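Local coordinates for Dye type peroxidase A (Streptomyces lividans 1326, PDB 6GZW), which probably uses hydrogen peroxide and its bound heme to oxidise dyes and other substrates, at residues 9-14 / 77-82; 69-74 / 138-143; 59-64 / 81-86. One frame throughout, in Å; residues are numbered along the deposited sequence.

Contact 1 (9-14 / 77-82); sequences SEQAMF and AGPSSL
S81 and E10 make the direct polar link: S81 N donates to E10 O at 2.9 Å, with an N-H...O angle of 156°. On the same residues, S81 OG comes up against the aliphatic part of the glutamate, 3.1 Å from E10 CG, while the bend at chi2 (75°) turns the carboxylate off to another side.

Q11 can be traced atom by atom across the ring of P79. Its CB lies 4.0 Å from P79 CG, and the next atom, Q11 CG, is 4.1 Å from the same carbon. CG stands anti to the backbone N (chi1 177°) and the chain is extended beyond it; the amide therefore continues past the ring, and OE1 again lies 4.0 Å from P79 CG. The two side chains cross obliquely, in van der Waals contact. P79 CB also approaches E10 O at 3.7 Å.

Water 1 supplies a second polar link, accepting from A12 N at 2.8 Å and donating to L82 O at 2.8 Å.

Segment 9-14 follows helix 6-9, and segment 77-82 leads directly into strand 83-89. The L82 side chain packs on L60 of helix 43-61, on V137 and A141 of helix 135-149, and on I130 and A132 of strand 126-132.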
ATOM      1  N   SER A   9       4.286  -9.596  16.221  1.00 14.61           N
ATOM      2  CA  SER A   9       5.176 -10.600  16.866  1.00 15.13           C
ATOM      3  C   SER A   9       5.452 -11.868  16.071  1.00 15.72           C
ATOM      4  O   SER A   9       6.480 -12.520  16.247  1.00 15.83           O
ATOM      5  CB  SER A   9       4.686 -10.942  18.291  1.00 15.30           C
ATOM      6  OG  SER A   9       3.460 -11.632  18.264  1.00 15.97           O
ATOM      7  N   GLU A  10       4.531 -12.245  15.195  1.00 16.25           N
ATOM      8  CA  GLU A  10       4.690 -13.443  14.390  1.00 17.65           C
ATOM      9  C   GLU A  10       5.919 -13.350  13.497  1.00 16.93           C
ATOM     10  O   GLU A  10       6.187 -12.299  12.898  1.00 16.14           O
ATOM     11  CB  GLU A  10       3.438 -13.628  13.534  1.00 20.25           C
ATOM     12  CG  GLU A  10       3.462 -14.835  12.620  1.00 25.35           C
ATOM     13  CD  GLU A  10       3.238 -16.131  13.358  1.00 29.64           C
ATOM     14  OE1 GLU A  10       2.782 -16.085  14.543  1.00 33.59           O
ATOM     15  OE2 GLU A  10       3.518 -17.183  12.726  1.00 34.32           O
ATOM     16  N   GLN A  11       6.646 -14.469  13.393  1.00 16.14           N
ATOM     17  CA  GLN A  11       7.935 -14.504  12.746  1.00 16.14           C
ATOM     18  C   GLN A  11       8.002 -15.689  11.808  1.00 17.31           C
ATOM     19  O   GLN A  11       7.701 -16.824  12.223  1.00 18.90           O
ATOM     20  CB  GLN A  11       9.015 -14.660  13.812  1.00 16.76           C
ATOM     21  CG  GLN A  11      10.414 -14.777  13.222  1.00 17.74           C
ATOM     22  CD  GLN A  11      11.526 -14.746  14.253  1.00 17.57           C
ATOM     23  OE1 GLN A  11      11.322 -14.356  15.391  1.00 21.44           O
ATOM     24  NE2 GLN A  11      12.714 -15.130  13.844  1.00 18.98           N
ATOM     25  N   ALA A  12       8.395 -15.453  10.563  1.00 15.66           N
ATOM     26  CA  ALA A  12       8.635 -16.535   9.612  1.00 16.51           C
ATOM     27  C   ALA A  12      10.100 -16.977   9.661  1.00 17.45           C
ATOM     28  O   ALA A  12      11.006 -16.195   9.945  1.00 16.53           O
ATOM     29  CB  ALA A  12       8.269 -16.102   8.195  1.00 16.71           C
ATOM     30  N   MET A  13      10.315 -18.248   9.354  1.00 19.30           N
ATOM     31  CA  MET A  13      11.662 -18.797   9.321  1.00 19.85           C
ATOM     32  C   MET A  13      12.353 -18.507   8.003  1.00 18.35           C
ATOM     33  O   MET A  13      11.778 -18.708   6.928  1.00 18.13           O
ATOM     34  CB  MET A  13      11.637 -20.305   9.562  1.00 23.71           C
ATOM     35  CG  MET A  13      11.289 -20.694  10.992  1.00 26.13           C
ATOM     36  SD  MET A  13      11.450 -22.483  11.261  1.00 34.20           S
ATOM     37  CE  MET A  13      13.224 -22.739  11.145  1.00 34.11           C
ATOM     38  N   PHE A  14      13.608 -18.060   8.088  1.00 17.01           N
ATOM     39  CA  PHE A  14      14.442 -17.843   6.929  1.00 17.02           C
ATOM     40  C   PHE A  14      15.136 -19.141   6.545  1.00 17.95           C
ATOM     41  O   PHE A  14      15.102 -19.564   5.381  1.00 17.22           O
ATOM     42  CB  PHE A  14      15.519 -16.761   7.207  1.00 17.31           C
ATOM     43  CG  PHE A  14      16.543 -16.646   6.127  1.00 16.79           C
ATOM     44  CD1 PHE A  14      16.187 -16.246   4.840  1.00 16.55           C
ATOM     45  CD2 PHE A  14      17.898 -16.971   6.377  1.00 17.10           C
ATOM     46  CE1 PHE A  14      17.135 -16.170   3.824  1.00 16.92           C
ATOM     47  CE2 PHE A  14      18.842 -16.882   5.361  1.00 15.89           C
ATOM     48  CZ  PHE A  14      18.470 -16.485   4.091  1.00 17.37           C
ATOM     49  N   ALA A  77       9.084  -2.240  15.683  1.00 14.25           N
ATOM     50  CA  ALA A  77       8.133  -3.205  15.154  1.00 14.44           C
ATOM     51  C   ALA A  77       8.702  -4.602  15.360  1.00 14.37           C
ATOM     52  O   ALA A  77       9.911  -4.800  15.390  1.00 14.41           O
ATOM     53  CB  ALA A  77       7.864  -2.973  13.665  1.00 15.41           C
ATOM     54  N   GLY A  78       7.825  -5.588  15.529  1.00 13.19           N
ATOM     55  CA  GLY A  78       8.254  -6.990  15.522  1.00 12.62           C
ATOM     56  C   GLY A  78       8.487  -7.428  14.087  1.00 11.69           C
ATOM     57  O   GLY A  78       8.290  -6.630  13.140  1.00 11.58           O
ATOM     58  N   PRO A  79       8.879  -8.707  13.874  1.00 11.70           N
ATOM     59  CA  PRO A  79       9.151  -9.193  12.518  1.00 11.83           C
ATOM     60  C   PRO A  79       7.930  -9.071  11.561  1.00 11.27           C
ATOM     61  O   PRO A  79       8.113  -9.023  10.337  1.00 10.19           O
ATOM     62  CB  PRO A  79       9.508 -10.660  12.730  1.00 11.90           C
ATOM     63  CG  PRO A  79       9.874 -10.792  14.185  1.00 12.15           C
ATOM     64  CD  PRO A  79       9.296  -9.655  14.930  1.00 12.12           C
ATOM     65  N   SER A  80       6.715  -9.056  12.121  1.00 12.20           N
ATOM     66  CA  SER A  80       5.477  -8.824  11.352  1.00 11.74           C
ATOM     67  C   SER A  80       5.349  -9.772  10.138  1.00 11.69           C
ATOM     68  O   SER A  80       4.939  -9.372   9.019  1.00 11.02           O
ATOM     69  CB  SER A  80       5.367  -7.370  10.878  1.00 11.76           C
ATOM     70  OG  SER A  80       5.511  -6.465  11.946  1.00 11.40           O
ATOM     71  N   SER A  81       5.751 -11.034  10.341  1.00 11.82           N
ATOM     72  CA  SER A  81       5.719 -12.081   9.310  1.00 12.07           C
ATOM     73  C   SER A  81       6.491 -11.747   8.046  1.00 11.83           C
ATOM     74  O   SER A  81       6.161 -12.226   6.967  1.00 12.49           O
ATOM     75  CB  SER A  81       4.261 -12.492   8.974  1.00 11.65           C
ATOM     76  OG  SER A  81       3.652 -13.012  10.132  1.00 12.41           O
ATOM     77  N   LEU A  82       7.573 -10.967   8.186  1.00 11.40           N
ATOM     78  CA  LEU A  82       8.380 -10.594   7.028  1.00 11.18           C
ATOM     79  C   LEU A  82       8.946 -11.848   6.377  1.00 11.52           C
ATOM     80  O   LEU A  82       9.474 -12.708   7.094  1.00 11.38           O
ATOM     81  CB  LEU A  82       9.551  -9.672   7.405  1.00 11.07           C
ATOM     82  CG  LEU A  82      10.496  -9.340   6.234  1.00 10.82           C
ATOM     83  CD1 LEU A  82       9.876  -8.448   5.154  1.00 10.93           C
ATOM     84  CD2 LEU A  82      11.765  -8.689   6.756  1.00 10.96           C
TER
HETATM   85  O   HOH W   1       9.438 -12.894   9.888  1.00 12.85           O

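Contact 2 (69-74 / 138-143); sequences RDTDVA and AFHALR
H140 and D70 form the hydrogen bond that joins the two segments, a histidine-carboxylate pair. H140 NE2 donates to D70 OD1 at 2.7 Å with an N-H...O angle of 150°. The acceptor lies in the imidazole plane and is approached on its syn side, although well out of the carboxylate plane; the two planes are 56° apart. With chi1 at 170°, CG trans to the backbone N, the H140 ring extends off the helix and NE2 meets the aspartate. D70 OD1 also accepts from A66 N, so two donors grip one carboxylate oxygen. The carboxylate would probably polarise the imidazole.

Two turns within the loop set the polar groups in place. D70 OD2 accepts from D72 N at 2.9 Å, an Asx turn that holds the carboxylate by its second oxygen. T71 OG1 accepts from V73 N at 3.3 Å, an ST turn, and the same hydroxyl oxygen lies at the ring edge, 3.4 Å from H140 CD2.

The remaining contacts are apolar. A74 CB sits over one face of the H140 ring, 3.8 Å from its centroid, a CH-pi contact offset toward the rim. V73 CB packs 4.1 Å from H140 CB, and V73 CG1 reaches the edge of the F139 ring, 4.5 Å from CD2.

F139 also meets H307 of the second subunit edge-to-face, and R143 forms salt bridges to D231 and E234 of that subunit. Within the chain, helix 135-149 carries H140 between this loop and L60 of helix 43-61, while A141 packs on strand 126-132.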
ATOM      1  N   ARG A  69      24.470   0.448   8.972  1.00 15.09           N
ATOM      2  CA  ARG A  69      23.746   1.529   8.280  1.00 15.62           C
ATOM      3  C   ARG A  69      22.216   1.295   8.243  1.00 14.02           C
ATOM      4  O   ARG A  69      21.554   1.543   7.210  1.00 14.04           O
ATOM      5  CB  ARG A  69      24.310   1.747   6.851  1.00 16.46           C
ATOM      6  CG  ARG A  69      25.837   1.908   6.748  1.00 17.73           C
ATOM      7  CD  ARG A  69      26.396   3.118   7.479  1.00 18.51           C
ATOM      8  NE  ARG A  69      25.879   4.330   6.839  1.00 18.37           N
ATOM      9  CZ  ARG A  69      25.540   5.463   7.445  1.00 19.70           C
ATOM     10  NH1 ARG A  69      25.724   5.674   8.752  1.00 21.88           N
ATOM     11  NH2 ARG A  69      25.024   6.433   6.712  1.00 17.77           N
ATOM     12  N   ASP A  70      21.644   0.821   9.352  1.00 12.31           N
ATOM     13  CA  ASP A  70      20.208   0.627   9.411  1.00 12.30           C
ATOM     14  C   ASP A  70      19.494   1.982   9.454  1.00 11.76           C
ATOM     15  O   ASP A  70      19.984   2.908  10.069  1.00 12.60           O
ATOM     16  CB  ASP A  70      19.788  -0.220  10.601  1.00 12.06           C
ATOM     17  CG  ASP A  70      18.343  -0.630  10.509  1.00 12.20           C
ATOM     18  OD1 ASP A  70      18.083  -1.655   9.851  1.00 12.54           O
ATOM     19  OD2 ASP A  70      17.533   0.082  11.138  1.00 12.90           O
ATOM     20  N   THR A  71      18.332   2.076   8.803  1.00 11.78           N
ATOM     21  CA  THR A  71      17.666   3.372   8.680  1.00 11.50           C
ATOM     22  C   THR A  71      16.732   3.694   9.842  1.00 11.92           C
ATOM     23  O   THR A  71      16.206   4.829   9.909  1.00 12.04           O
ATOM     24  CB  THR A  71      16.805   3.389   7.406  1.00 11.47           C
ATOM     25  OG1 THR A  71      15.796   2.371   7.527  1.00 11.93           O
ATOM     26  CG2 THR A  71      17.685   3.186   6.150  1.00 11.97           C
ATOM     27  N   ASP A  72      16.480   2.733  10.730  1.00 11.51           N
ATOM     28  CA  ASP A  72      15.512   2.823  11.826  1.00 11.22           C
ATOM     29  C   ASP A  72      14.026   2.800  11.385  1.00 10.93           C
ATOM     30  O   ASP A  72      13.166   2.902  12.244  1.00 11.46           O
ATOM     31  CB  ASP A  72      15.732   4.054  12.716  1.00 12.53           C
ATOM     32  CG  ASP A  72      17.063   4.015  13.410  1.00 13.71           C
ATOM     33  OD1 ASP A  72      17.322   3.031  14.116  1.00 14.89           O
ATOM     34  OD2 ASP A  72      17.806   5.000  13.300  1.00 17.65           O
ATOM     35  N   VAL A  73      13.740   2.618  10.094  1.00 10.78           N
ATOM     36  CA  VAL A  73      12.349   2.654   9.613  1.00 10.69           C
ATOM     37  C   VAL A  73      11.496   1.542  10.266  1.00 11.14           C
ATOM     38  O   VAL A  73      10.322   1.763  10.555  1.00 11.22           O
ATOM     39  CB  VAL A  73      12.266   2.601   8.063  1.00 10.96           C
ATOM     40  CG1 VAL A  73      10.836   2.401   7.560  1.00 10.50           C
ATOM     41  CG2 VAL A  73      12.848   3.864   7.458  1.00 11.66           C
ATOM     42  N   ALA A  74      12.096   0.362  10.471  1.00 11.20           N
ATOM     43  CA  ALA A  74      11.365  -0.766  11.089  1.00 11.52           C
ATOM     44  C   ALA A  74      11.516  -0.837  12.608  1.00 11.62           C
ATOM     45  O   ALA A  74      10.959  -1.717  13.255  1.00 12.42           O
ATOM     46  CB  ALA A  74      11.748  -2.072  10.426  1.00 11.29           C
ATOM     47  N   ALA A 138       7.873  -3.820   5.752  1.00  9.40           N
ATOM     48  CA  ALA A 138       8.057  -4.181   4.380  1.00  9.75           C
ATOM     49  C   ALA A 138       8.950  -3.200   3.604  1.00  9.52           C
ATOM     50  O   ALA A 138       9.822  -3.610   2.848  1.00 10.18           O
ATOM     51  CB  ALA A 138       6.701  -4.302   3.688  1.00  9.95           C
ATOM     52  N   PHE A 139       8.685  -1.911   3.763  1.00  9.38           N
ATOM     53  CA  PHE A 139       9.464  -0.897   3.045  1.00  9.33           C
ATOM     54  C   PHE A 139      10.946  -0.948   3.444  1.00  9.04           C
ATOM     55  O   PHE A 139      11.851  -0.928   2.608  1.00  9.62           O
ATOM     56  CB  PHE A 139       8.953   0.506   3.278  1.00  9.39           C
ATOM     57  CG  PHE A 139       9.730   1.522   2.497  1.00  9.22           C
ATOM     58  CD1 PHE A 139       9.474   1.716   1.152  1.00  9.44           C
ATOM     59  CD2 PHE A 139      10.819   2.184   3.070  1.00  9.56           C
ATOM     60  CE1 PHE A 139      10.260   2.566   0.379  1.00  9.40           C
ATOM     61  CE2 PHE A 139      11.601   3.030   2.305  1.00  9.33           C
ATOM     62  CZ  PHE A 139      11.319   3.257   0.974  1.00  9.47           C
ATOM     63  N   HIS A 140      11.167  -1.052   4.737  1.00  9.31           N
ATOM     64  CA  HIS A 140      12.529  -1.141   5.266  1.00  9.49           C
ATOM     65  C   HIS A 140      13.274  -2.313   4.620  1.00  9.80           C
ATOM     66  O   HIS A 140      14.425  -2.165   4.239  1.00 10.05           O
ATOM     67  CB  HIS A 140      12.474  -1.294   6.780  1.00  9.80           C
ATOM     68  CG  HIS A 140      13.773  -1.628   7.445  1.00  9.55           C
ATOM     69  ND1 HIS A 140      14.080  -2.900   7.886  1.00  9.63           N
ATOM     70  CD2 HIS A 140      14.804  -0.840   7.825  1.00  9.76           C
ATOM     71  CE1 HIS A 140      15.273  -2.878   8.465  1.00  9.80           C
ATOM     72  NE2 HIS A 140      15.732  -1.640   8.441  1.00 10.31           N
ATOM     73  N   ALA A 141      12.611  -3.465   4.456  1.00  9.04           N
ATOM     74  CA  ALA A 141      13.231  -4.591   3.770  1.00  9.28           C
ATOM     75  C   ALA A 141      13.472  -4.347   2.274  1.00  9.68           C
ATOM     76  O   ALA A 141      14.541  -4.647   1.736  1.00  9.78           O
ATOM     77  CB  ALA A 141      12.413  -5.839   3.985  1.00  9.14           C
ATOM     78  N   LEU A 142      12.493  -3.777   1.579  1.00  9.67           N
ATOM     79  CA  LEU A 142      12.696  -3.404   0.168  1.00 10.21           C
ATOM     80  C   LEU A 142      13.903  -2.495  -0.014  1.00 10.29           C
ATOM     81  O   LEU A 142      14.758  -2.716  -0.873  1.00 10.71           O
ATOM     82  CB  LEU A 142      11.455  -2.695  -0.387  1.00 10.03           C
ATOM     83  CG  LEU A 142      11.579  -2.082  -1.793  1.00 10.18           C
ATOM     84  CD1 LEU A 142      11.892  -3.110  -2.872  1.00 10.55           C
ATOM     85  CD2 LEU A 142      10.340  -1.286  -2.129  1.00 10.36           C
ATOM     86  N   ARG A 143      13.963  -1.462   0.792  1.00 11.19           N
ATOM     87  CA  ARG A 143      15.037  -0.503   0.694  1.00 10.85           C
ATOM     88  C   ARG A 143      16.387  -1.136   1.024  1.00 11.16           C
ATOM     89  O   ARG A 143      17.400  -0.865   0.363  1.00 11.13           O
ATOM     90  CB  ARG A 143      14.721   0.675   1.621  1.00 10.90           C
ATOM     91  CG  ARG A 143      15.727   1.831   1.601  1.00 11.35           C
ATOM     92  CD  ARG A 143      15.983   2.396   0.208  1.00 11.04           C
ATOM     93  NE  ARG A 143      16.861   3.570   0.252  1.00 11.26           N
ATOM     94  CZ  ARG A 143      17.302   4.257  -0.806  1.00 11.38           C
ATOM     95  NH1 ARG A 143      17.002   3.915  -2.045  1.00 11.70           N
ATOM     96  NH2 ARG A 143      18.071   5.324  -0.603  1.00 11.72           N
TER

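Contact 3 (59-64 / 81-86); sequences RLMAGE and SLTVTF
M61 and L82 are bridged by water 1, which bonds to three backbone groups and donates to M61 O at 2.9 Å, tying the end of the helix to L82 O. Alongside this bridge, M61 lies against the start of the strand. CG is anti to the carbonyl carbon (chi1 -72°), and the chain bends at chi3 (57°), so that CE curls back to 3.4 Å from L82 O. M61 CG likewise lies 3.4 Å from L82 O and is 4.2 Å from L82 CG, SD is 3.7 Å from V84 N, and CE comes within 4.2 Å of T83 CG2. With an alanine in place of M61, a gap would probably open beside L82, T83 and V84, because CG, SD and CE, which make these contacts, would be gone.

L60 packs on one methyl of the leucine, its CB 3.6 Å from L82 CD2. Beyond it the helix ends in a Schellman motif, in which G63, with positive phi, is the C-prime residue; E64 N bonds to R59 O and G63 N to L60 O.

Helix 43-61 thus lies against strand 83-89, the second strand of an antiparallel beta-alpha-beta-beta-alpha-beta unit with order 4-1-3-2, the ferredoxin-like fold of dye-decolourising peroxidases.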
ATOM      1  N   ARG A  59      18.602 -11.348   9.041  1.00 12.68           N
ATOM      2  CA  ARG A  59      18.442 -10.402  10.136  1.00 13.03           C
ATOM      3  C   ARG A  59      17.054  -9.824  10.177  1.00 11.61           C
ATOM      4  O   ARG A  59      16.398  -9.806  11.241  1.00 11.81           O
ATOM      5  CB  ARG A  59      19.434  -9.243  10.011  1.00 13.10           C
ATOM      6  CG  ARG A  59      20.906  -9.607  10.211  1.00 13.71           C
ATOM      7  CD  ARG A  59      21.869  -8.499   9.746  1.00 13.93           C
ATOM      8  NE  ARG A  59      23.246  -8.993   9.678  1.00 14.72           N
ATOM      9  CZ  ARG A  59      24.071  -9.137  10.725  1.00 14.50           C
ATOM     10  NH1 ARG A  59      23.730  -8.769  11.958  1.00 14.21           N
ATOM     11  NH2 ARG A  59      25.274  -9.671  10.523  1.00 15.08           N
ATOM     12  N   LEU A  60      16.607  -9.315   9.027  1.00 11.88           N
ATOM     13  CA  LEU A  60      15.337  -8.589   9.006  1.00 11.86           C
ATOM     14  C   LEU A  60      14.147  -9.495   9.311  1.00 11.94           C
ATOM     15  O   LEU A  60      13.220  -9.085  10.003  1.00 11.13           O
ATOM     16  CB  LEU A  60      15.154  -7.855   7.679  1.00 11.73           C
ATOM     17  CG  LEU A  60      15.724  -6.431   7.668  1.00 11.78           C
ATOM     18  CD1 LEU A  60      17.182  -6.321   8.105  1.00 11.40           C
ATOM     19  CD2 LEU A  60      15.547  -5.871   6.279  1.00 12.04           C
ATOM     20  N   MET A  61      14.193 -10.737   8.827  1.00 12.25           N
ATOM     21  CA  MET A  61      13.105 -11.692   9.133  1.00 12.56           C
ATOM     22  C   MET A  61      13.030 -12.053  10.623  1.00 12.98           C
ATOM     23  O   MET A  61      11.984 -12.443  11.128  1.00 13.62           O
ATOM     24  CB  MET A  61      13.201 -12.955   8.271  1.00 12.19           C
ATOM     25  CG  MET A  61      12.838 -12.718   6.818  1.00 12.38           C
ATOM     26  SD  MET A  61      12.925 -14.214   5.836  1.00 13.20           S
ATOM     27  CE  MET A  61      11.773 -15.226   6.766  1.00 14.15           C
ATOM     28  N   ALA A  62      14.139 -11.870  11.345  1.00 13.88           N
ATOM     29  CA  ALA A  62      14.152 -12.067  12.791  1.00 14.36           C
ATOM     30  C   ALA A  62      13.799 -10.805  13.577  1.00 14.28           C
ATOM     31  O   ALA A  62      13.844 -10.786  14.796  1.00 14.52           O
ATOM     32  CB  ALA A  62      15.507 -12.609  13.206  1.00 15.47           C
ATOM     33  N   GLY A  63      13.383  -9.753  12.880  1.00 13.36           N
ATOM     34  CA  GLY A  63      13.047  -8.486  13.530  1.00 13.71           C
ATOM     35  C   GLY A  63      14.271  -7.695  13.973  1.00 14.05           C
ATOM     36  O   GLY A  63      14.131  -6.730  14.739  1.00 14.96           O
ATOM     37  N   GLU A  64      15.450  -8.043  13.447  1.00 14.27           N
ATOM     38  CA  GLU A  64      16.692  -7.355  13.799  1.00 15.13           C
ATOM     39  C   GLU A  64      16.962  -6.245  12.773  1.00 14.23           C
ATOM     40  O   GLU A  64      16.504  -6.321  11.635  1.00 13.58           O
ATOM     41  CB  GLU A  64      17.879  -8.293  13.749  1.00 17.09           C
ATOM     42  CG  GLU A  64      17.830  -9.393  14.765  1.00 18.74           C
ATOM     43  CD  GLU A  64      19.009 -10.324  14.635  1.00 22.61           C
ATOM     44  OE1 GLU A  64      20.028  -9.981  13.969  1.00 24.02           O
ATOM     45  OE2 GLU A  64      18.914 -11.408  15.246  1.00 26.21           O
ATOM     46  N   SER A  81       5.751 -11.034  10.341  1.00 11.82           N
ATOM     47  CA  SER A  81       5.719 -12.081   9.310  1.00 12.07           C
ATOM     48  C   SER A  81       6.491 -11.747   8.046  1.00 11.83           C
ATOM     49  O   SER A  81       6.161 -12.226   6.967  1.00 12.49           O
ATOM     50  CB  SER A  81       4.261 -12.492   8.974  1.00 11.65           C
ATOM     51  OG  SER A  81       3.652 -13.012  10.132  1.00 12.41           O
ATOM     52  N   LEU A  82       7.573 -10.967   8.186  1.00 11.40           N
ATOM     53  CA  LEU A  82       8.380 -10.594   7.028  1.00 11.18           C
ATOM     54  C   LEU A  82       8.946 -11.848   6.377  1.00 11.52           C
ATOM     55  O   LEU A  82       9.474 -12.708   7.094  1.00 11.38           O
ATOM     56  CB  LEU A  82       9.551  -9.672   7.405  1.00 11.07           C
ATOM     57  CG  LEU A  82      10.496  -9.340   6.234  1.00 10.82           C
ATOM     58  CD1 LEU A  82       9.876  -8.448   5.154  1.00 10.93           C
ATOM     59  CD2 LEU A  82      11.765  -8.689   6.756  1.00 10.96           C
ATOM     60  N   THR A  83       8.861 -11.926   5.045  1.00 11.17           N
ATOM     61  CA  THR A  83       9.604 -12.897   4.261  1.00 10.98           C
ATOM     62  C   THR A  83      10.274 -12.227   3.092  1.00 11.47           C
ATOM     63  O   THR A  83       9.782 -11.239   2.543  1.00 11.47           O
ATOM     64  CB  THR A  83       8.771 -14.095   3.732  1.00 11.76           C
ATOM     65  OG1 THR A  83       7.767 -13.636   2.799  1.00 11.26           O
ATOM     66  CG2 THR A  83       8.087 -14.809   4.867  1.00 11.73           C
ATOM     67  N   VAL A  84      11.429 -12.766   2.731  1.00 11.25           N
ATOM     68  CA  VAL A  84      12.201 -12.370   1.561  1.00 10.91           C
ATOM     69  C   VAL A  84      12.562 -13.644   0.795  1.00 11.22           C
ATOM     70  O   VAL A  84      13.083 -14.587   1.390  1.00 12.26           O
ATOM     71  CB  VAL A  84      13.497 -11.616   1.947  1.00 11.38           C
ATOM     72  CG1 VAL A  84      14.127 -11.002   0.701  1.00 12.04           C
ATOM     73  CG2 VAL A  84      13.190 -10.542   2.968  1.00 11.59           C
ATOM     74  N   THR A  85      12.288 -13.641  -0.501  1.00 11.29           N
ATOM     75  CA  THR A  85      12.491 -14.782  -1.391  1.00 10.58           C
ATOM     76  C   THR A  85      13.229 -14.351  -2.644  1.00 11.20           C
ATOM     77  O   THR A  85      12.947 -13.277  -3.191  1.00 10.92           O
ATOM     78  CB  THR A  85      11.115 -15.288  -1.872  1.00 10.49           C
ATOM     79  OG1 THR A  85      10.222 -15.351  -0.762  1.00 10.92           O
ATOM     80  CG2 THR A  85      11.245 -16.609  -2.547  1.00 10.86           C
ATOM     81  N   PHE A  86      14.146 -15.191  -3.124  1.00 11.51           N
ATOM     82  CA  PHE A  86      15.042 -14.849  -4.216  1.00 12.01           C
ATOM     83  C   PHE A  86      14.929 -15.805  -5.399  1.00 12.73           C
ATOM     84  O   PHE A  86      14.922 -17.039  -5.192  1.00 13.02           O
ATOM     85  CB  PHE A  86      16.495 -14.892  -3.714  1.00 12.01           C
ATOM     86  CG  PHE A  86      16.767 -14.010  -2.504  1.00 12.39           C
ATOM     87  CD1 PHE A  86      16.968 -12.628  -2.654  1.00 12.62           C
ATOM     88  CD2 PHE A  86      16.766 -14.539  -1.211  1.00 12.39           C
ATOM     89  CE1 PHE A  86      17.194 -11.824  -1.571  1.00 12.78           C
ATOM     90  CE2 PHE A  86      16.986 -13.720  -0.101  1.00 12.50           C
ATOM     91  CZ  PHE A  86      17.200 -12.352  -0.288  1.00 13.06           C
TER
HETATM   92  O   HOH W   1       9.438 -12.894   9.888  1.00 12.85           O

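How the contacts relate
Contacts 1 and 3 lie nearest each other, their centres about 7 Å apart, and share S81, L82 and water 1. Packing joins them further: A12 O is 3.4 Å from M61 CE, and P79 CB is 3.4 Å from M61 O. Contact 2 lies about 11 Å from contact 3 and 14 Å from contact 1, centre to centre. L60 of contact 3 reaches it, with L60 CG 3.7 Å from H140 CE1, and L82 CD1 of contacts 1 and 3 is 3.8 Å from A141 CB. All heme-pocket residues lie between 177 and 352, so none belongs to the three contacts. Contacts 1 and 2 touch the second subunit, whereas contact 3 is buried within the chain.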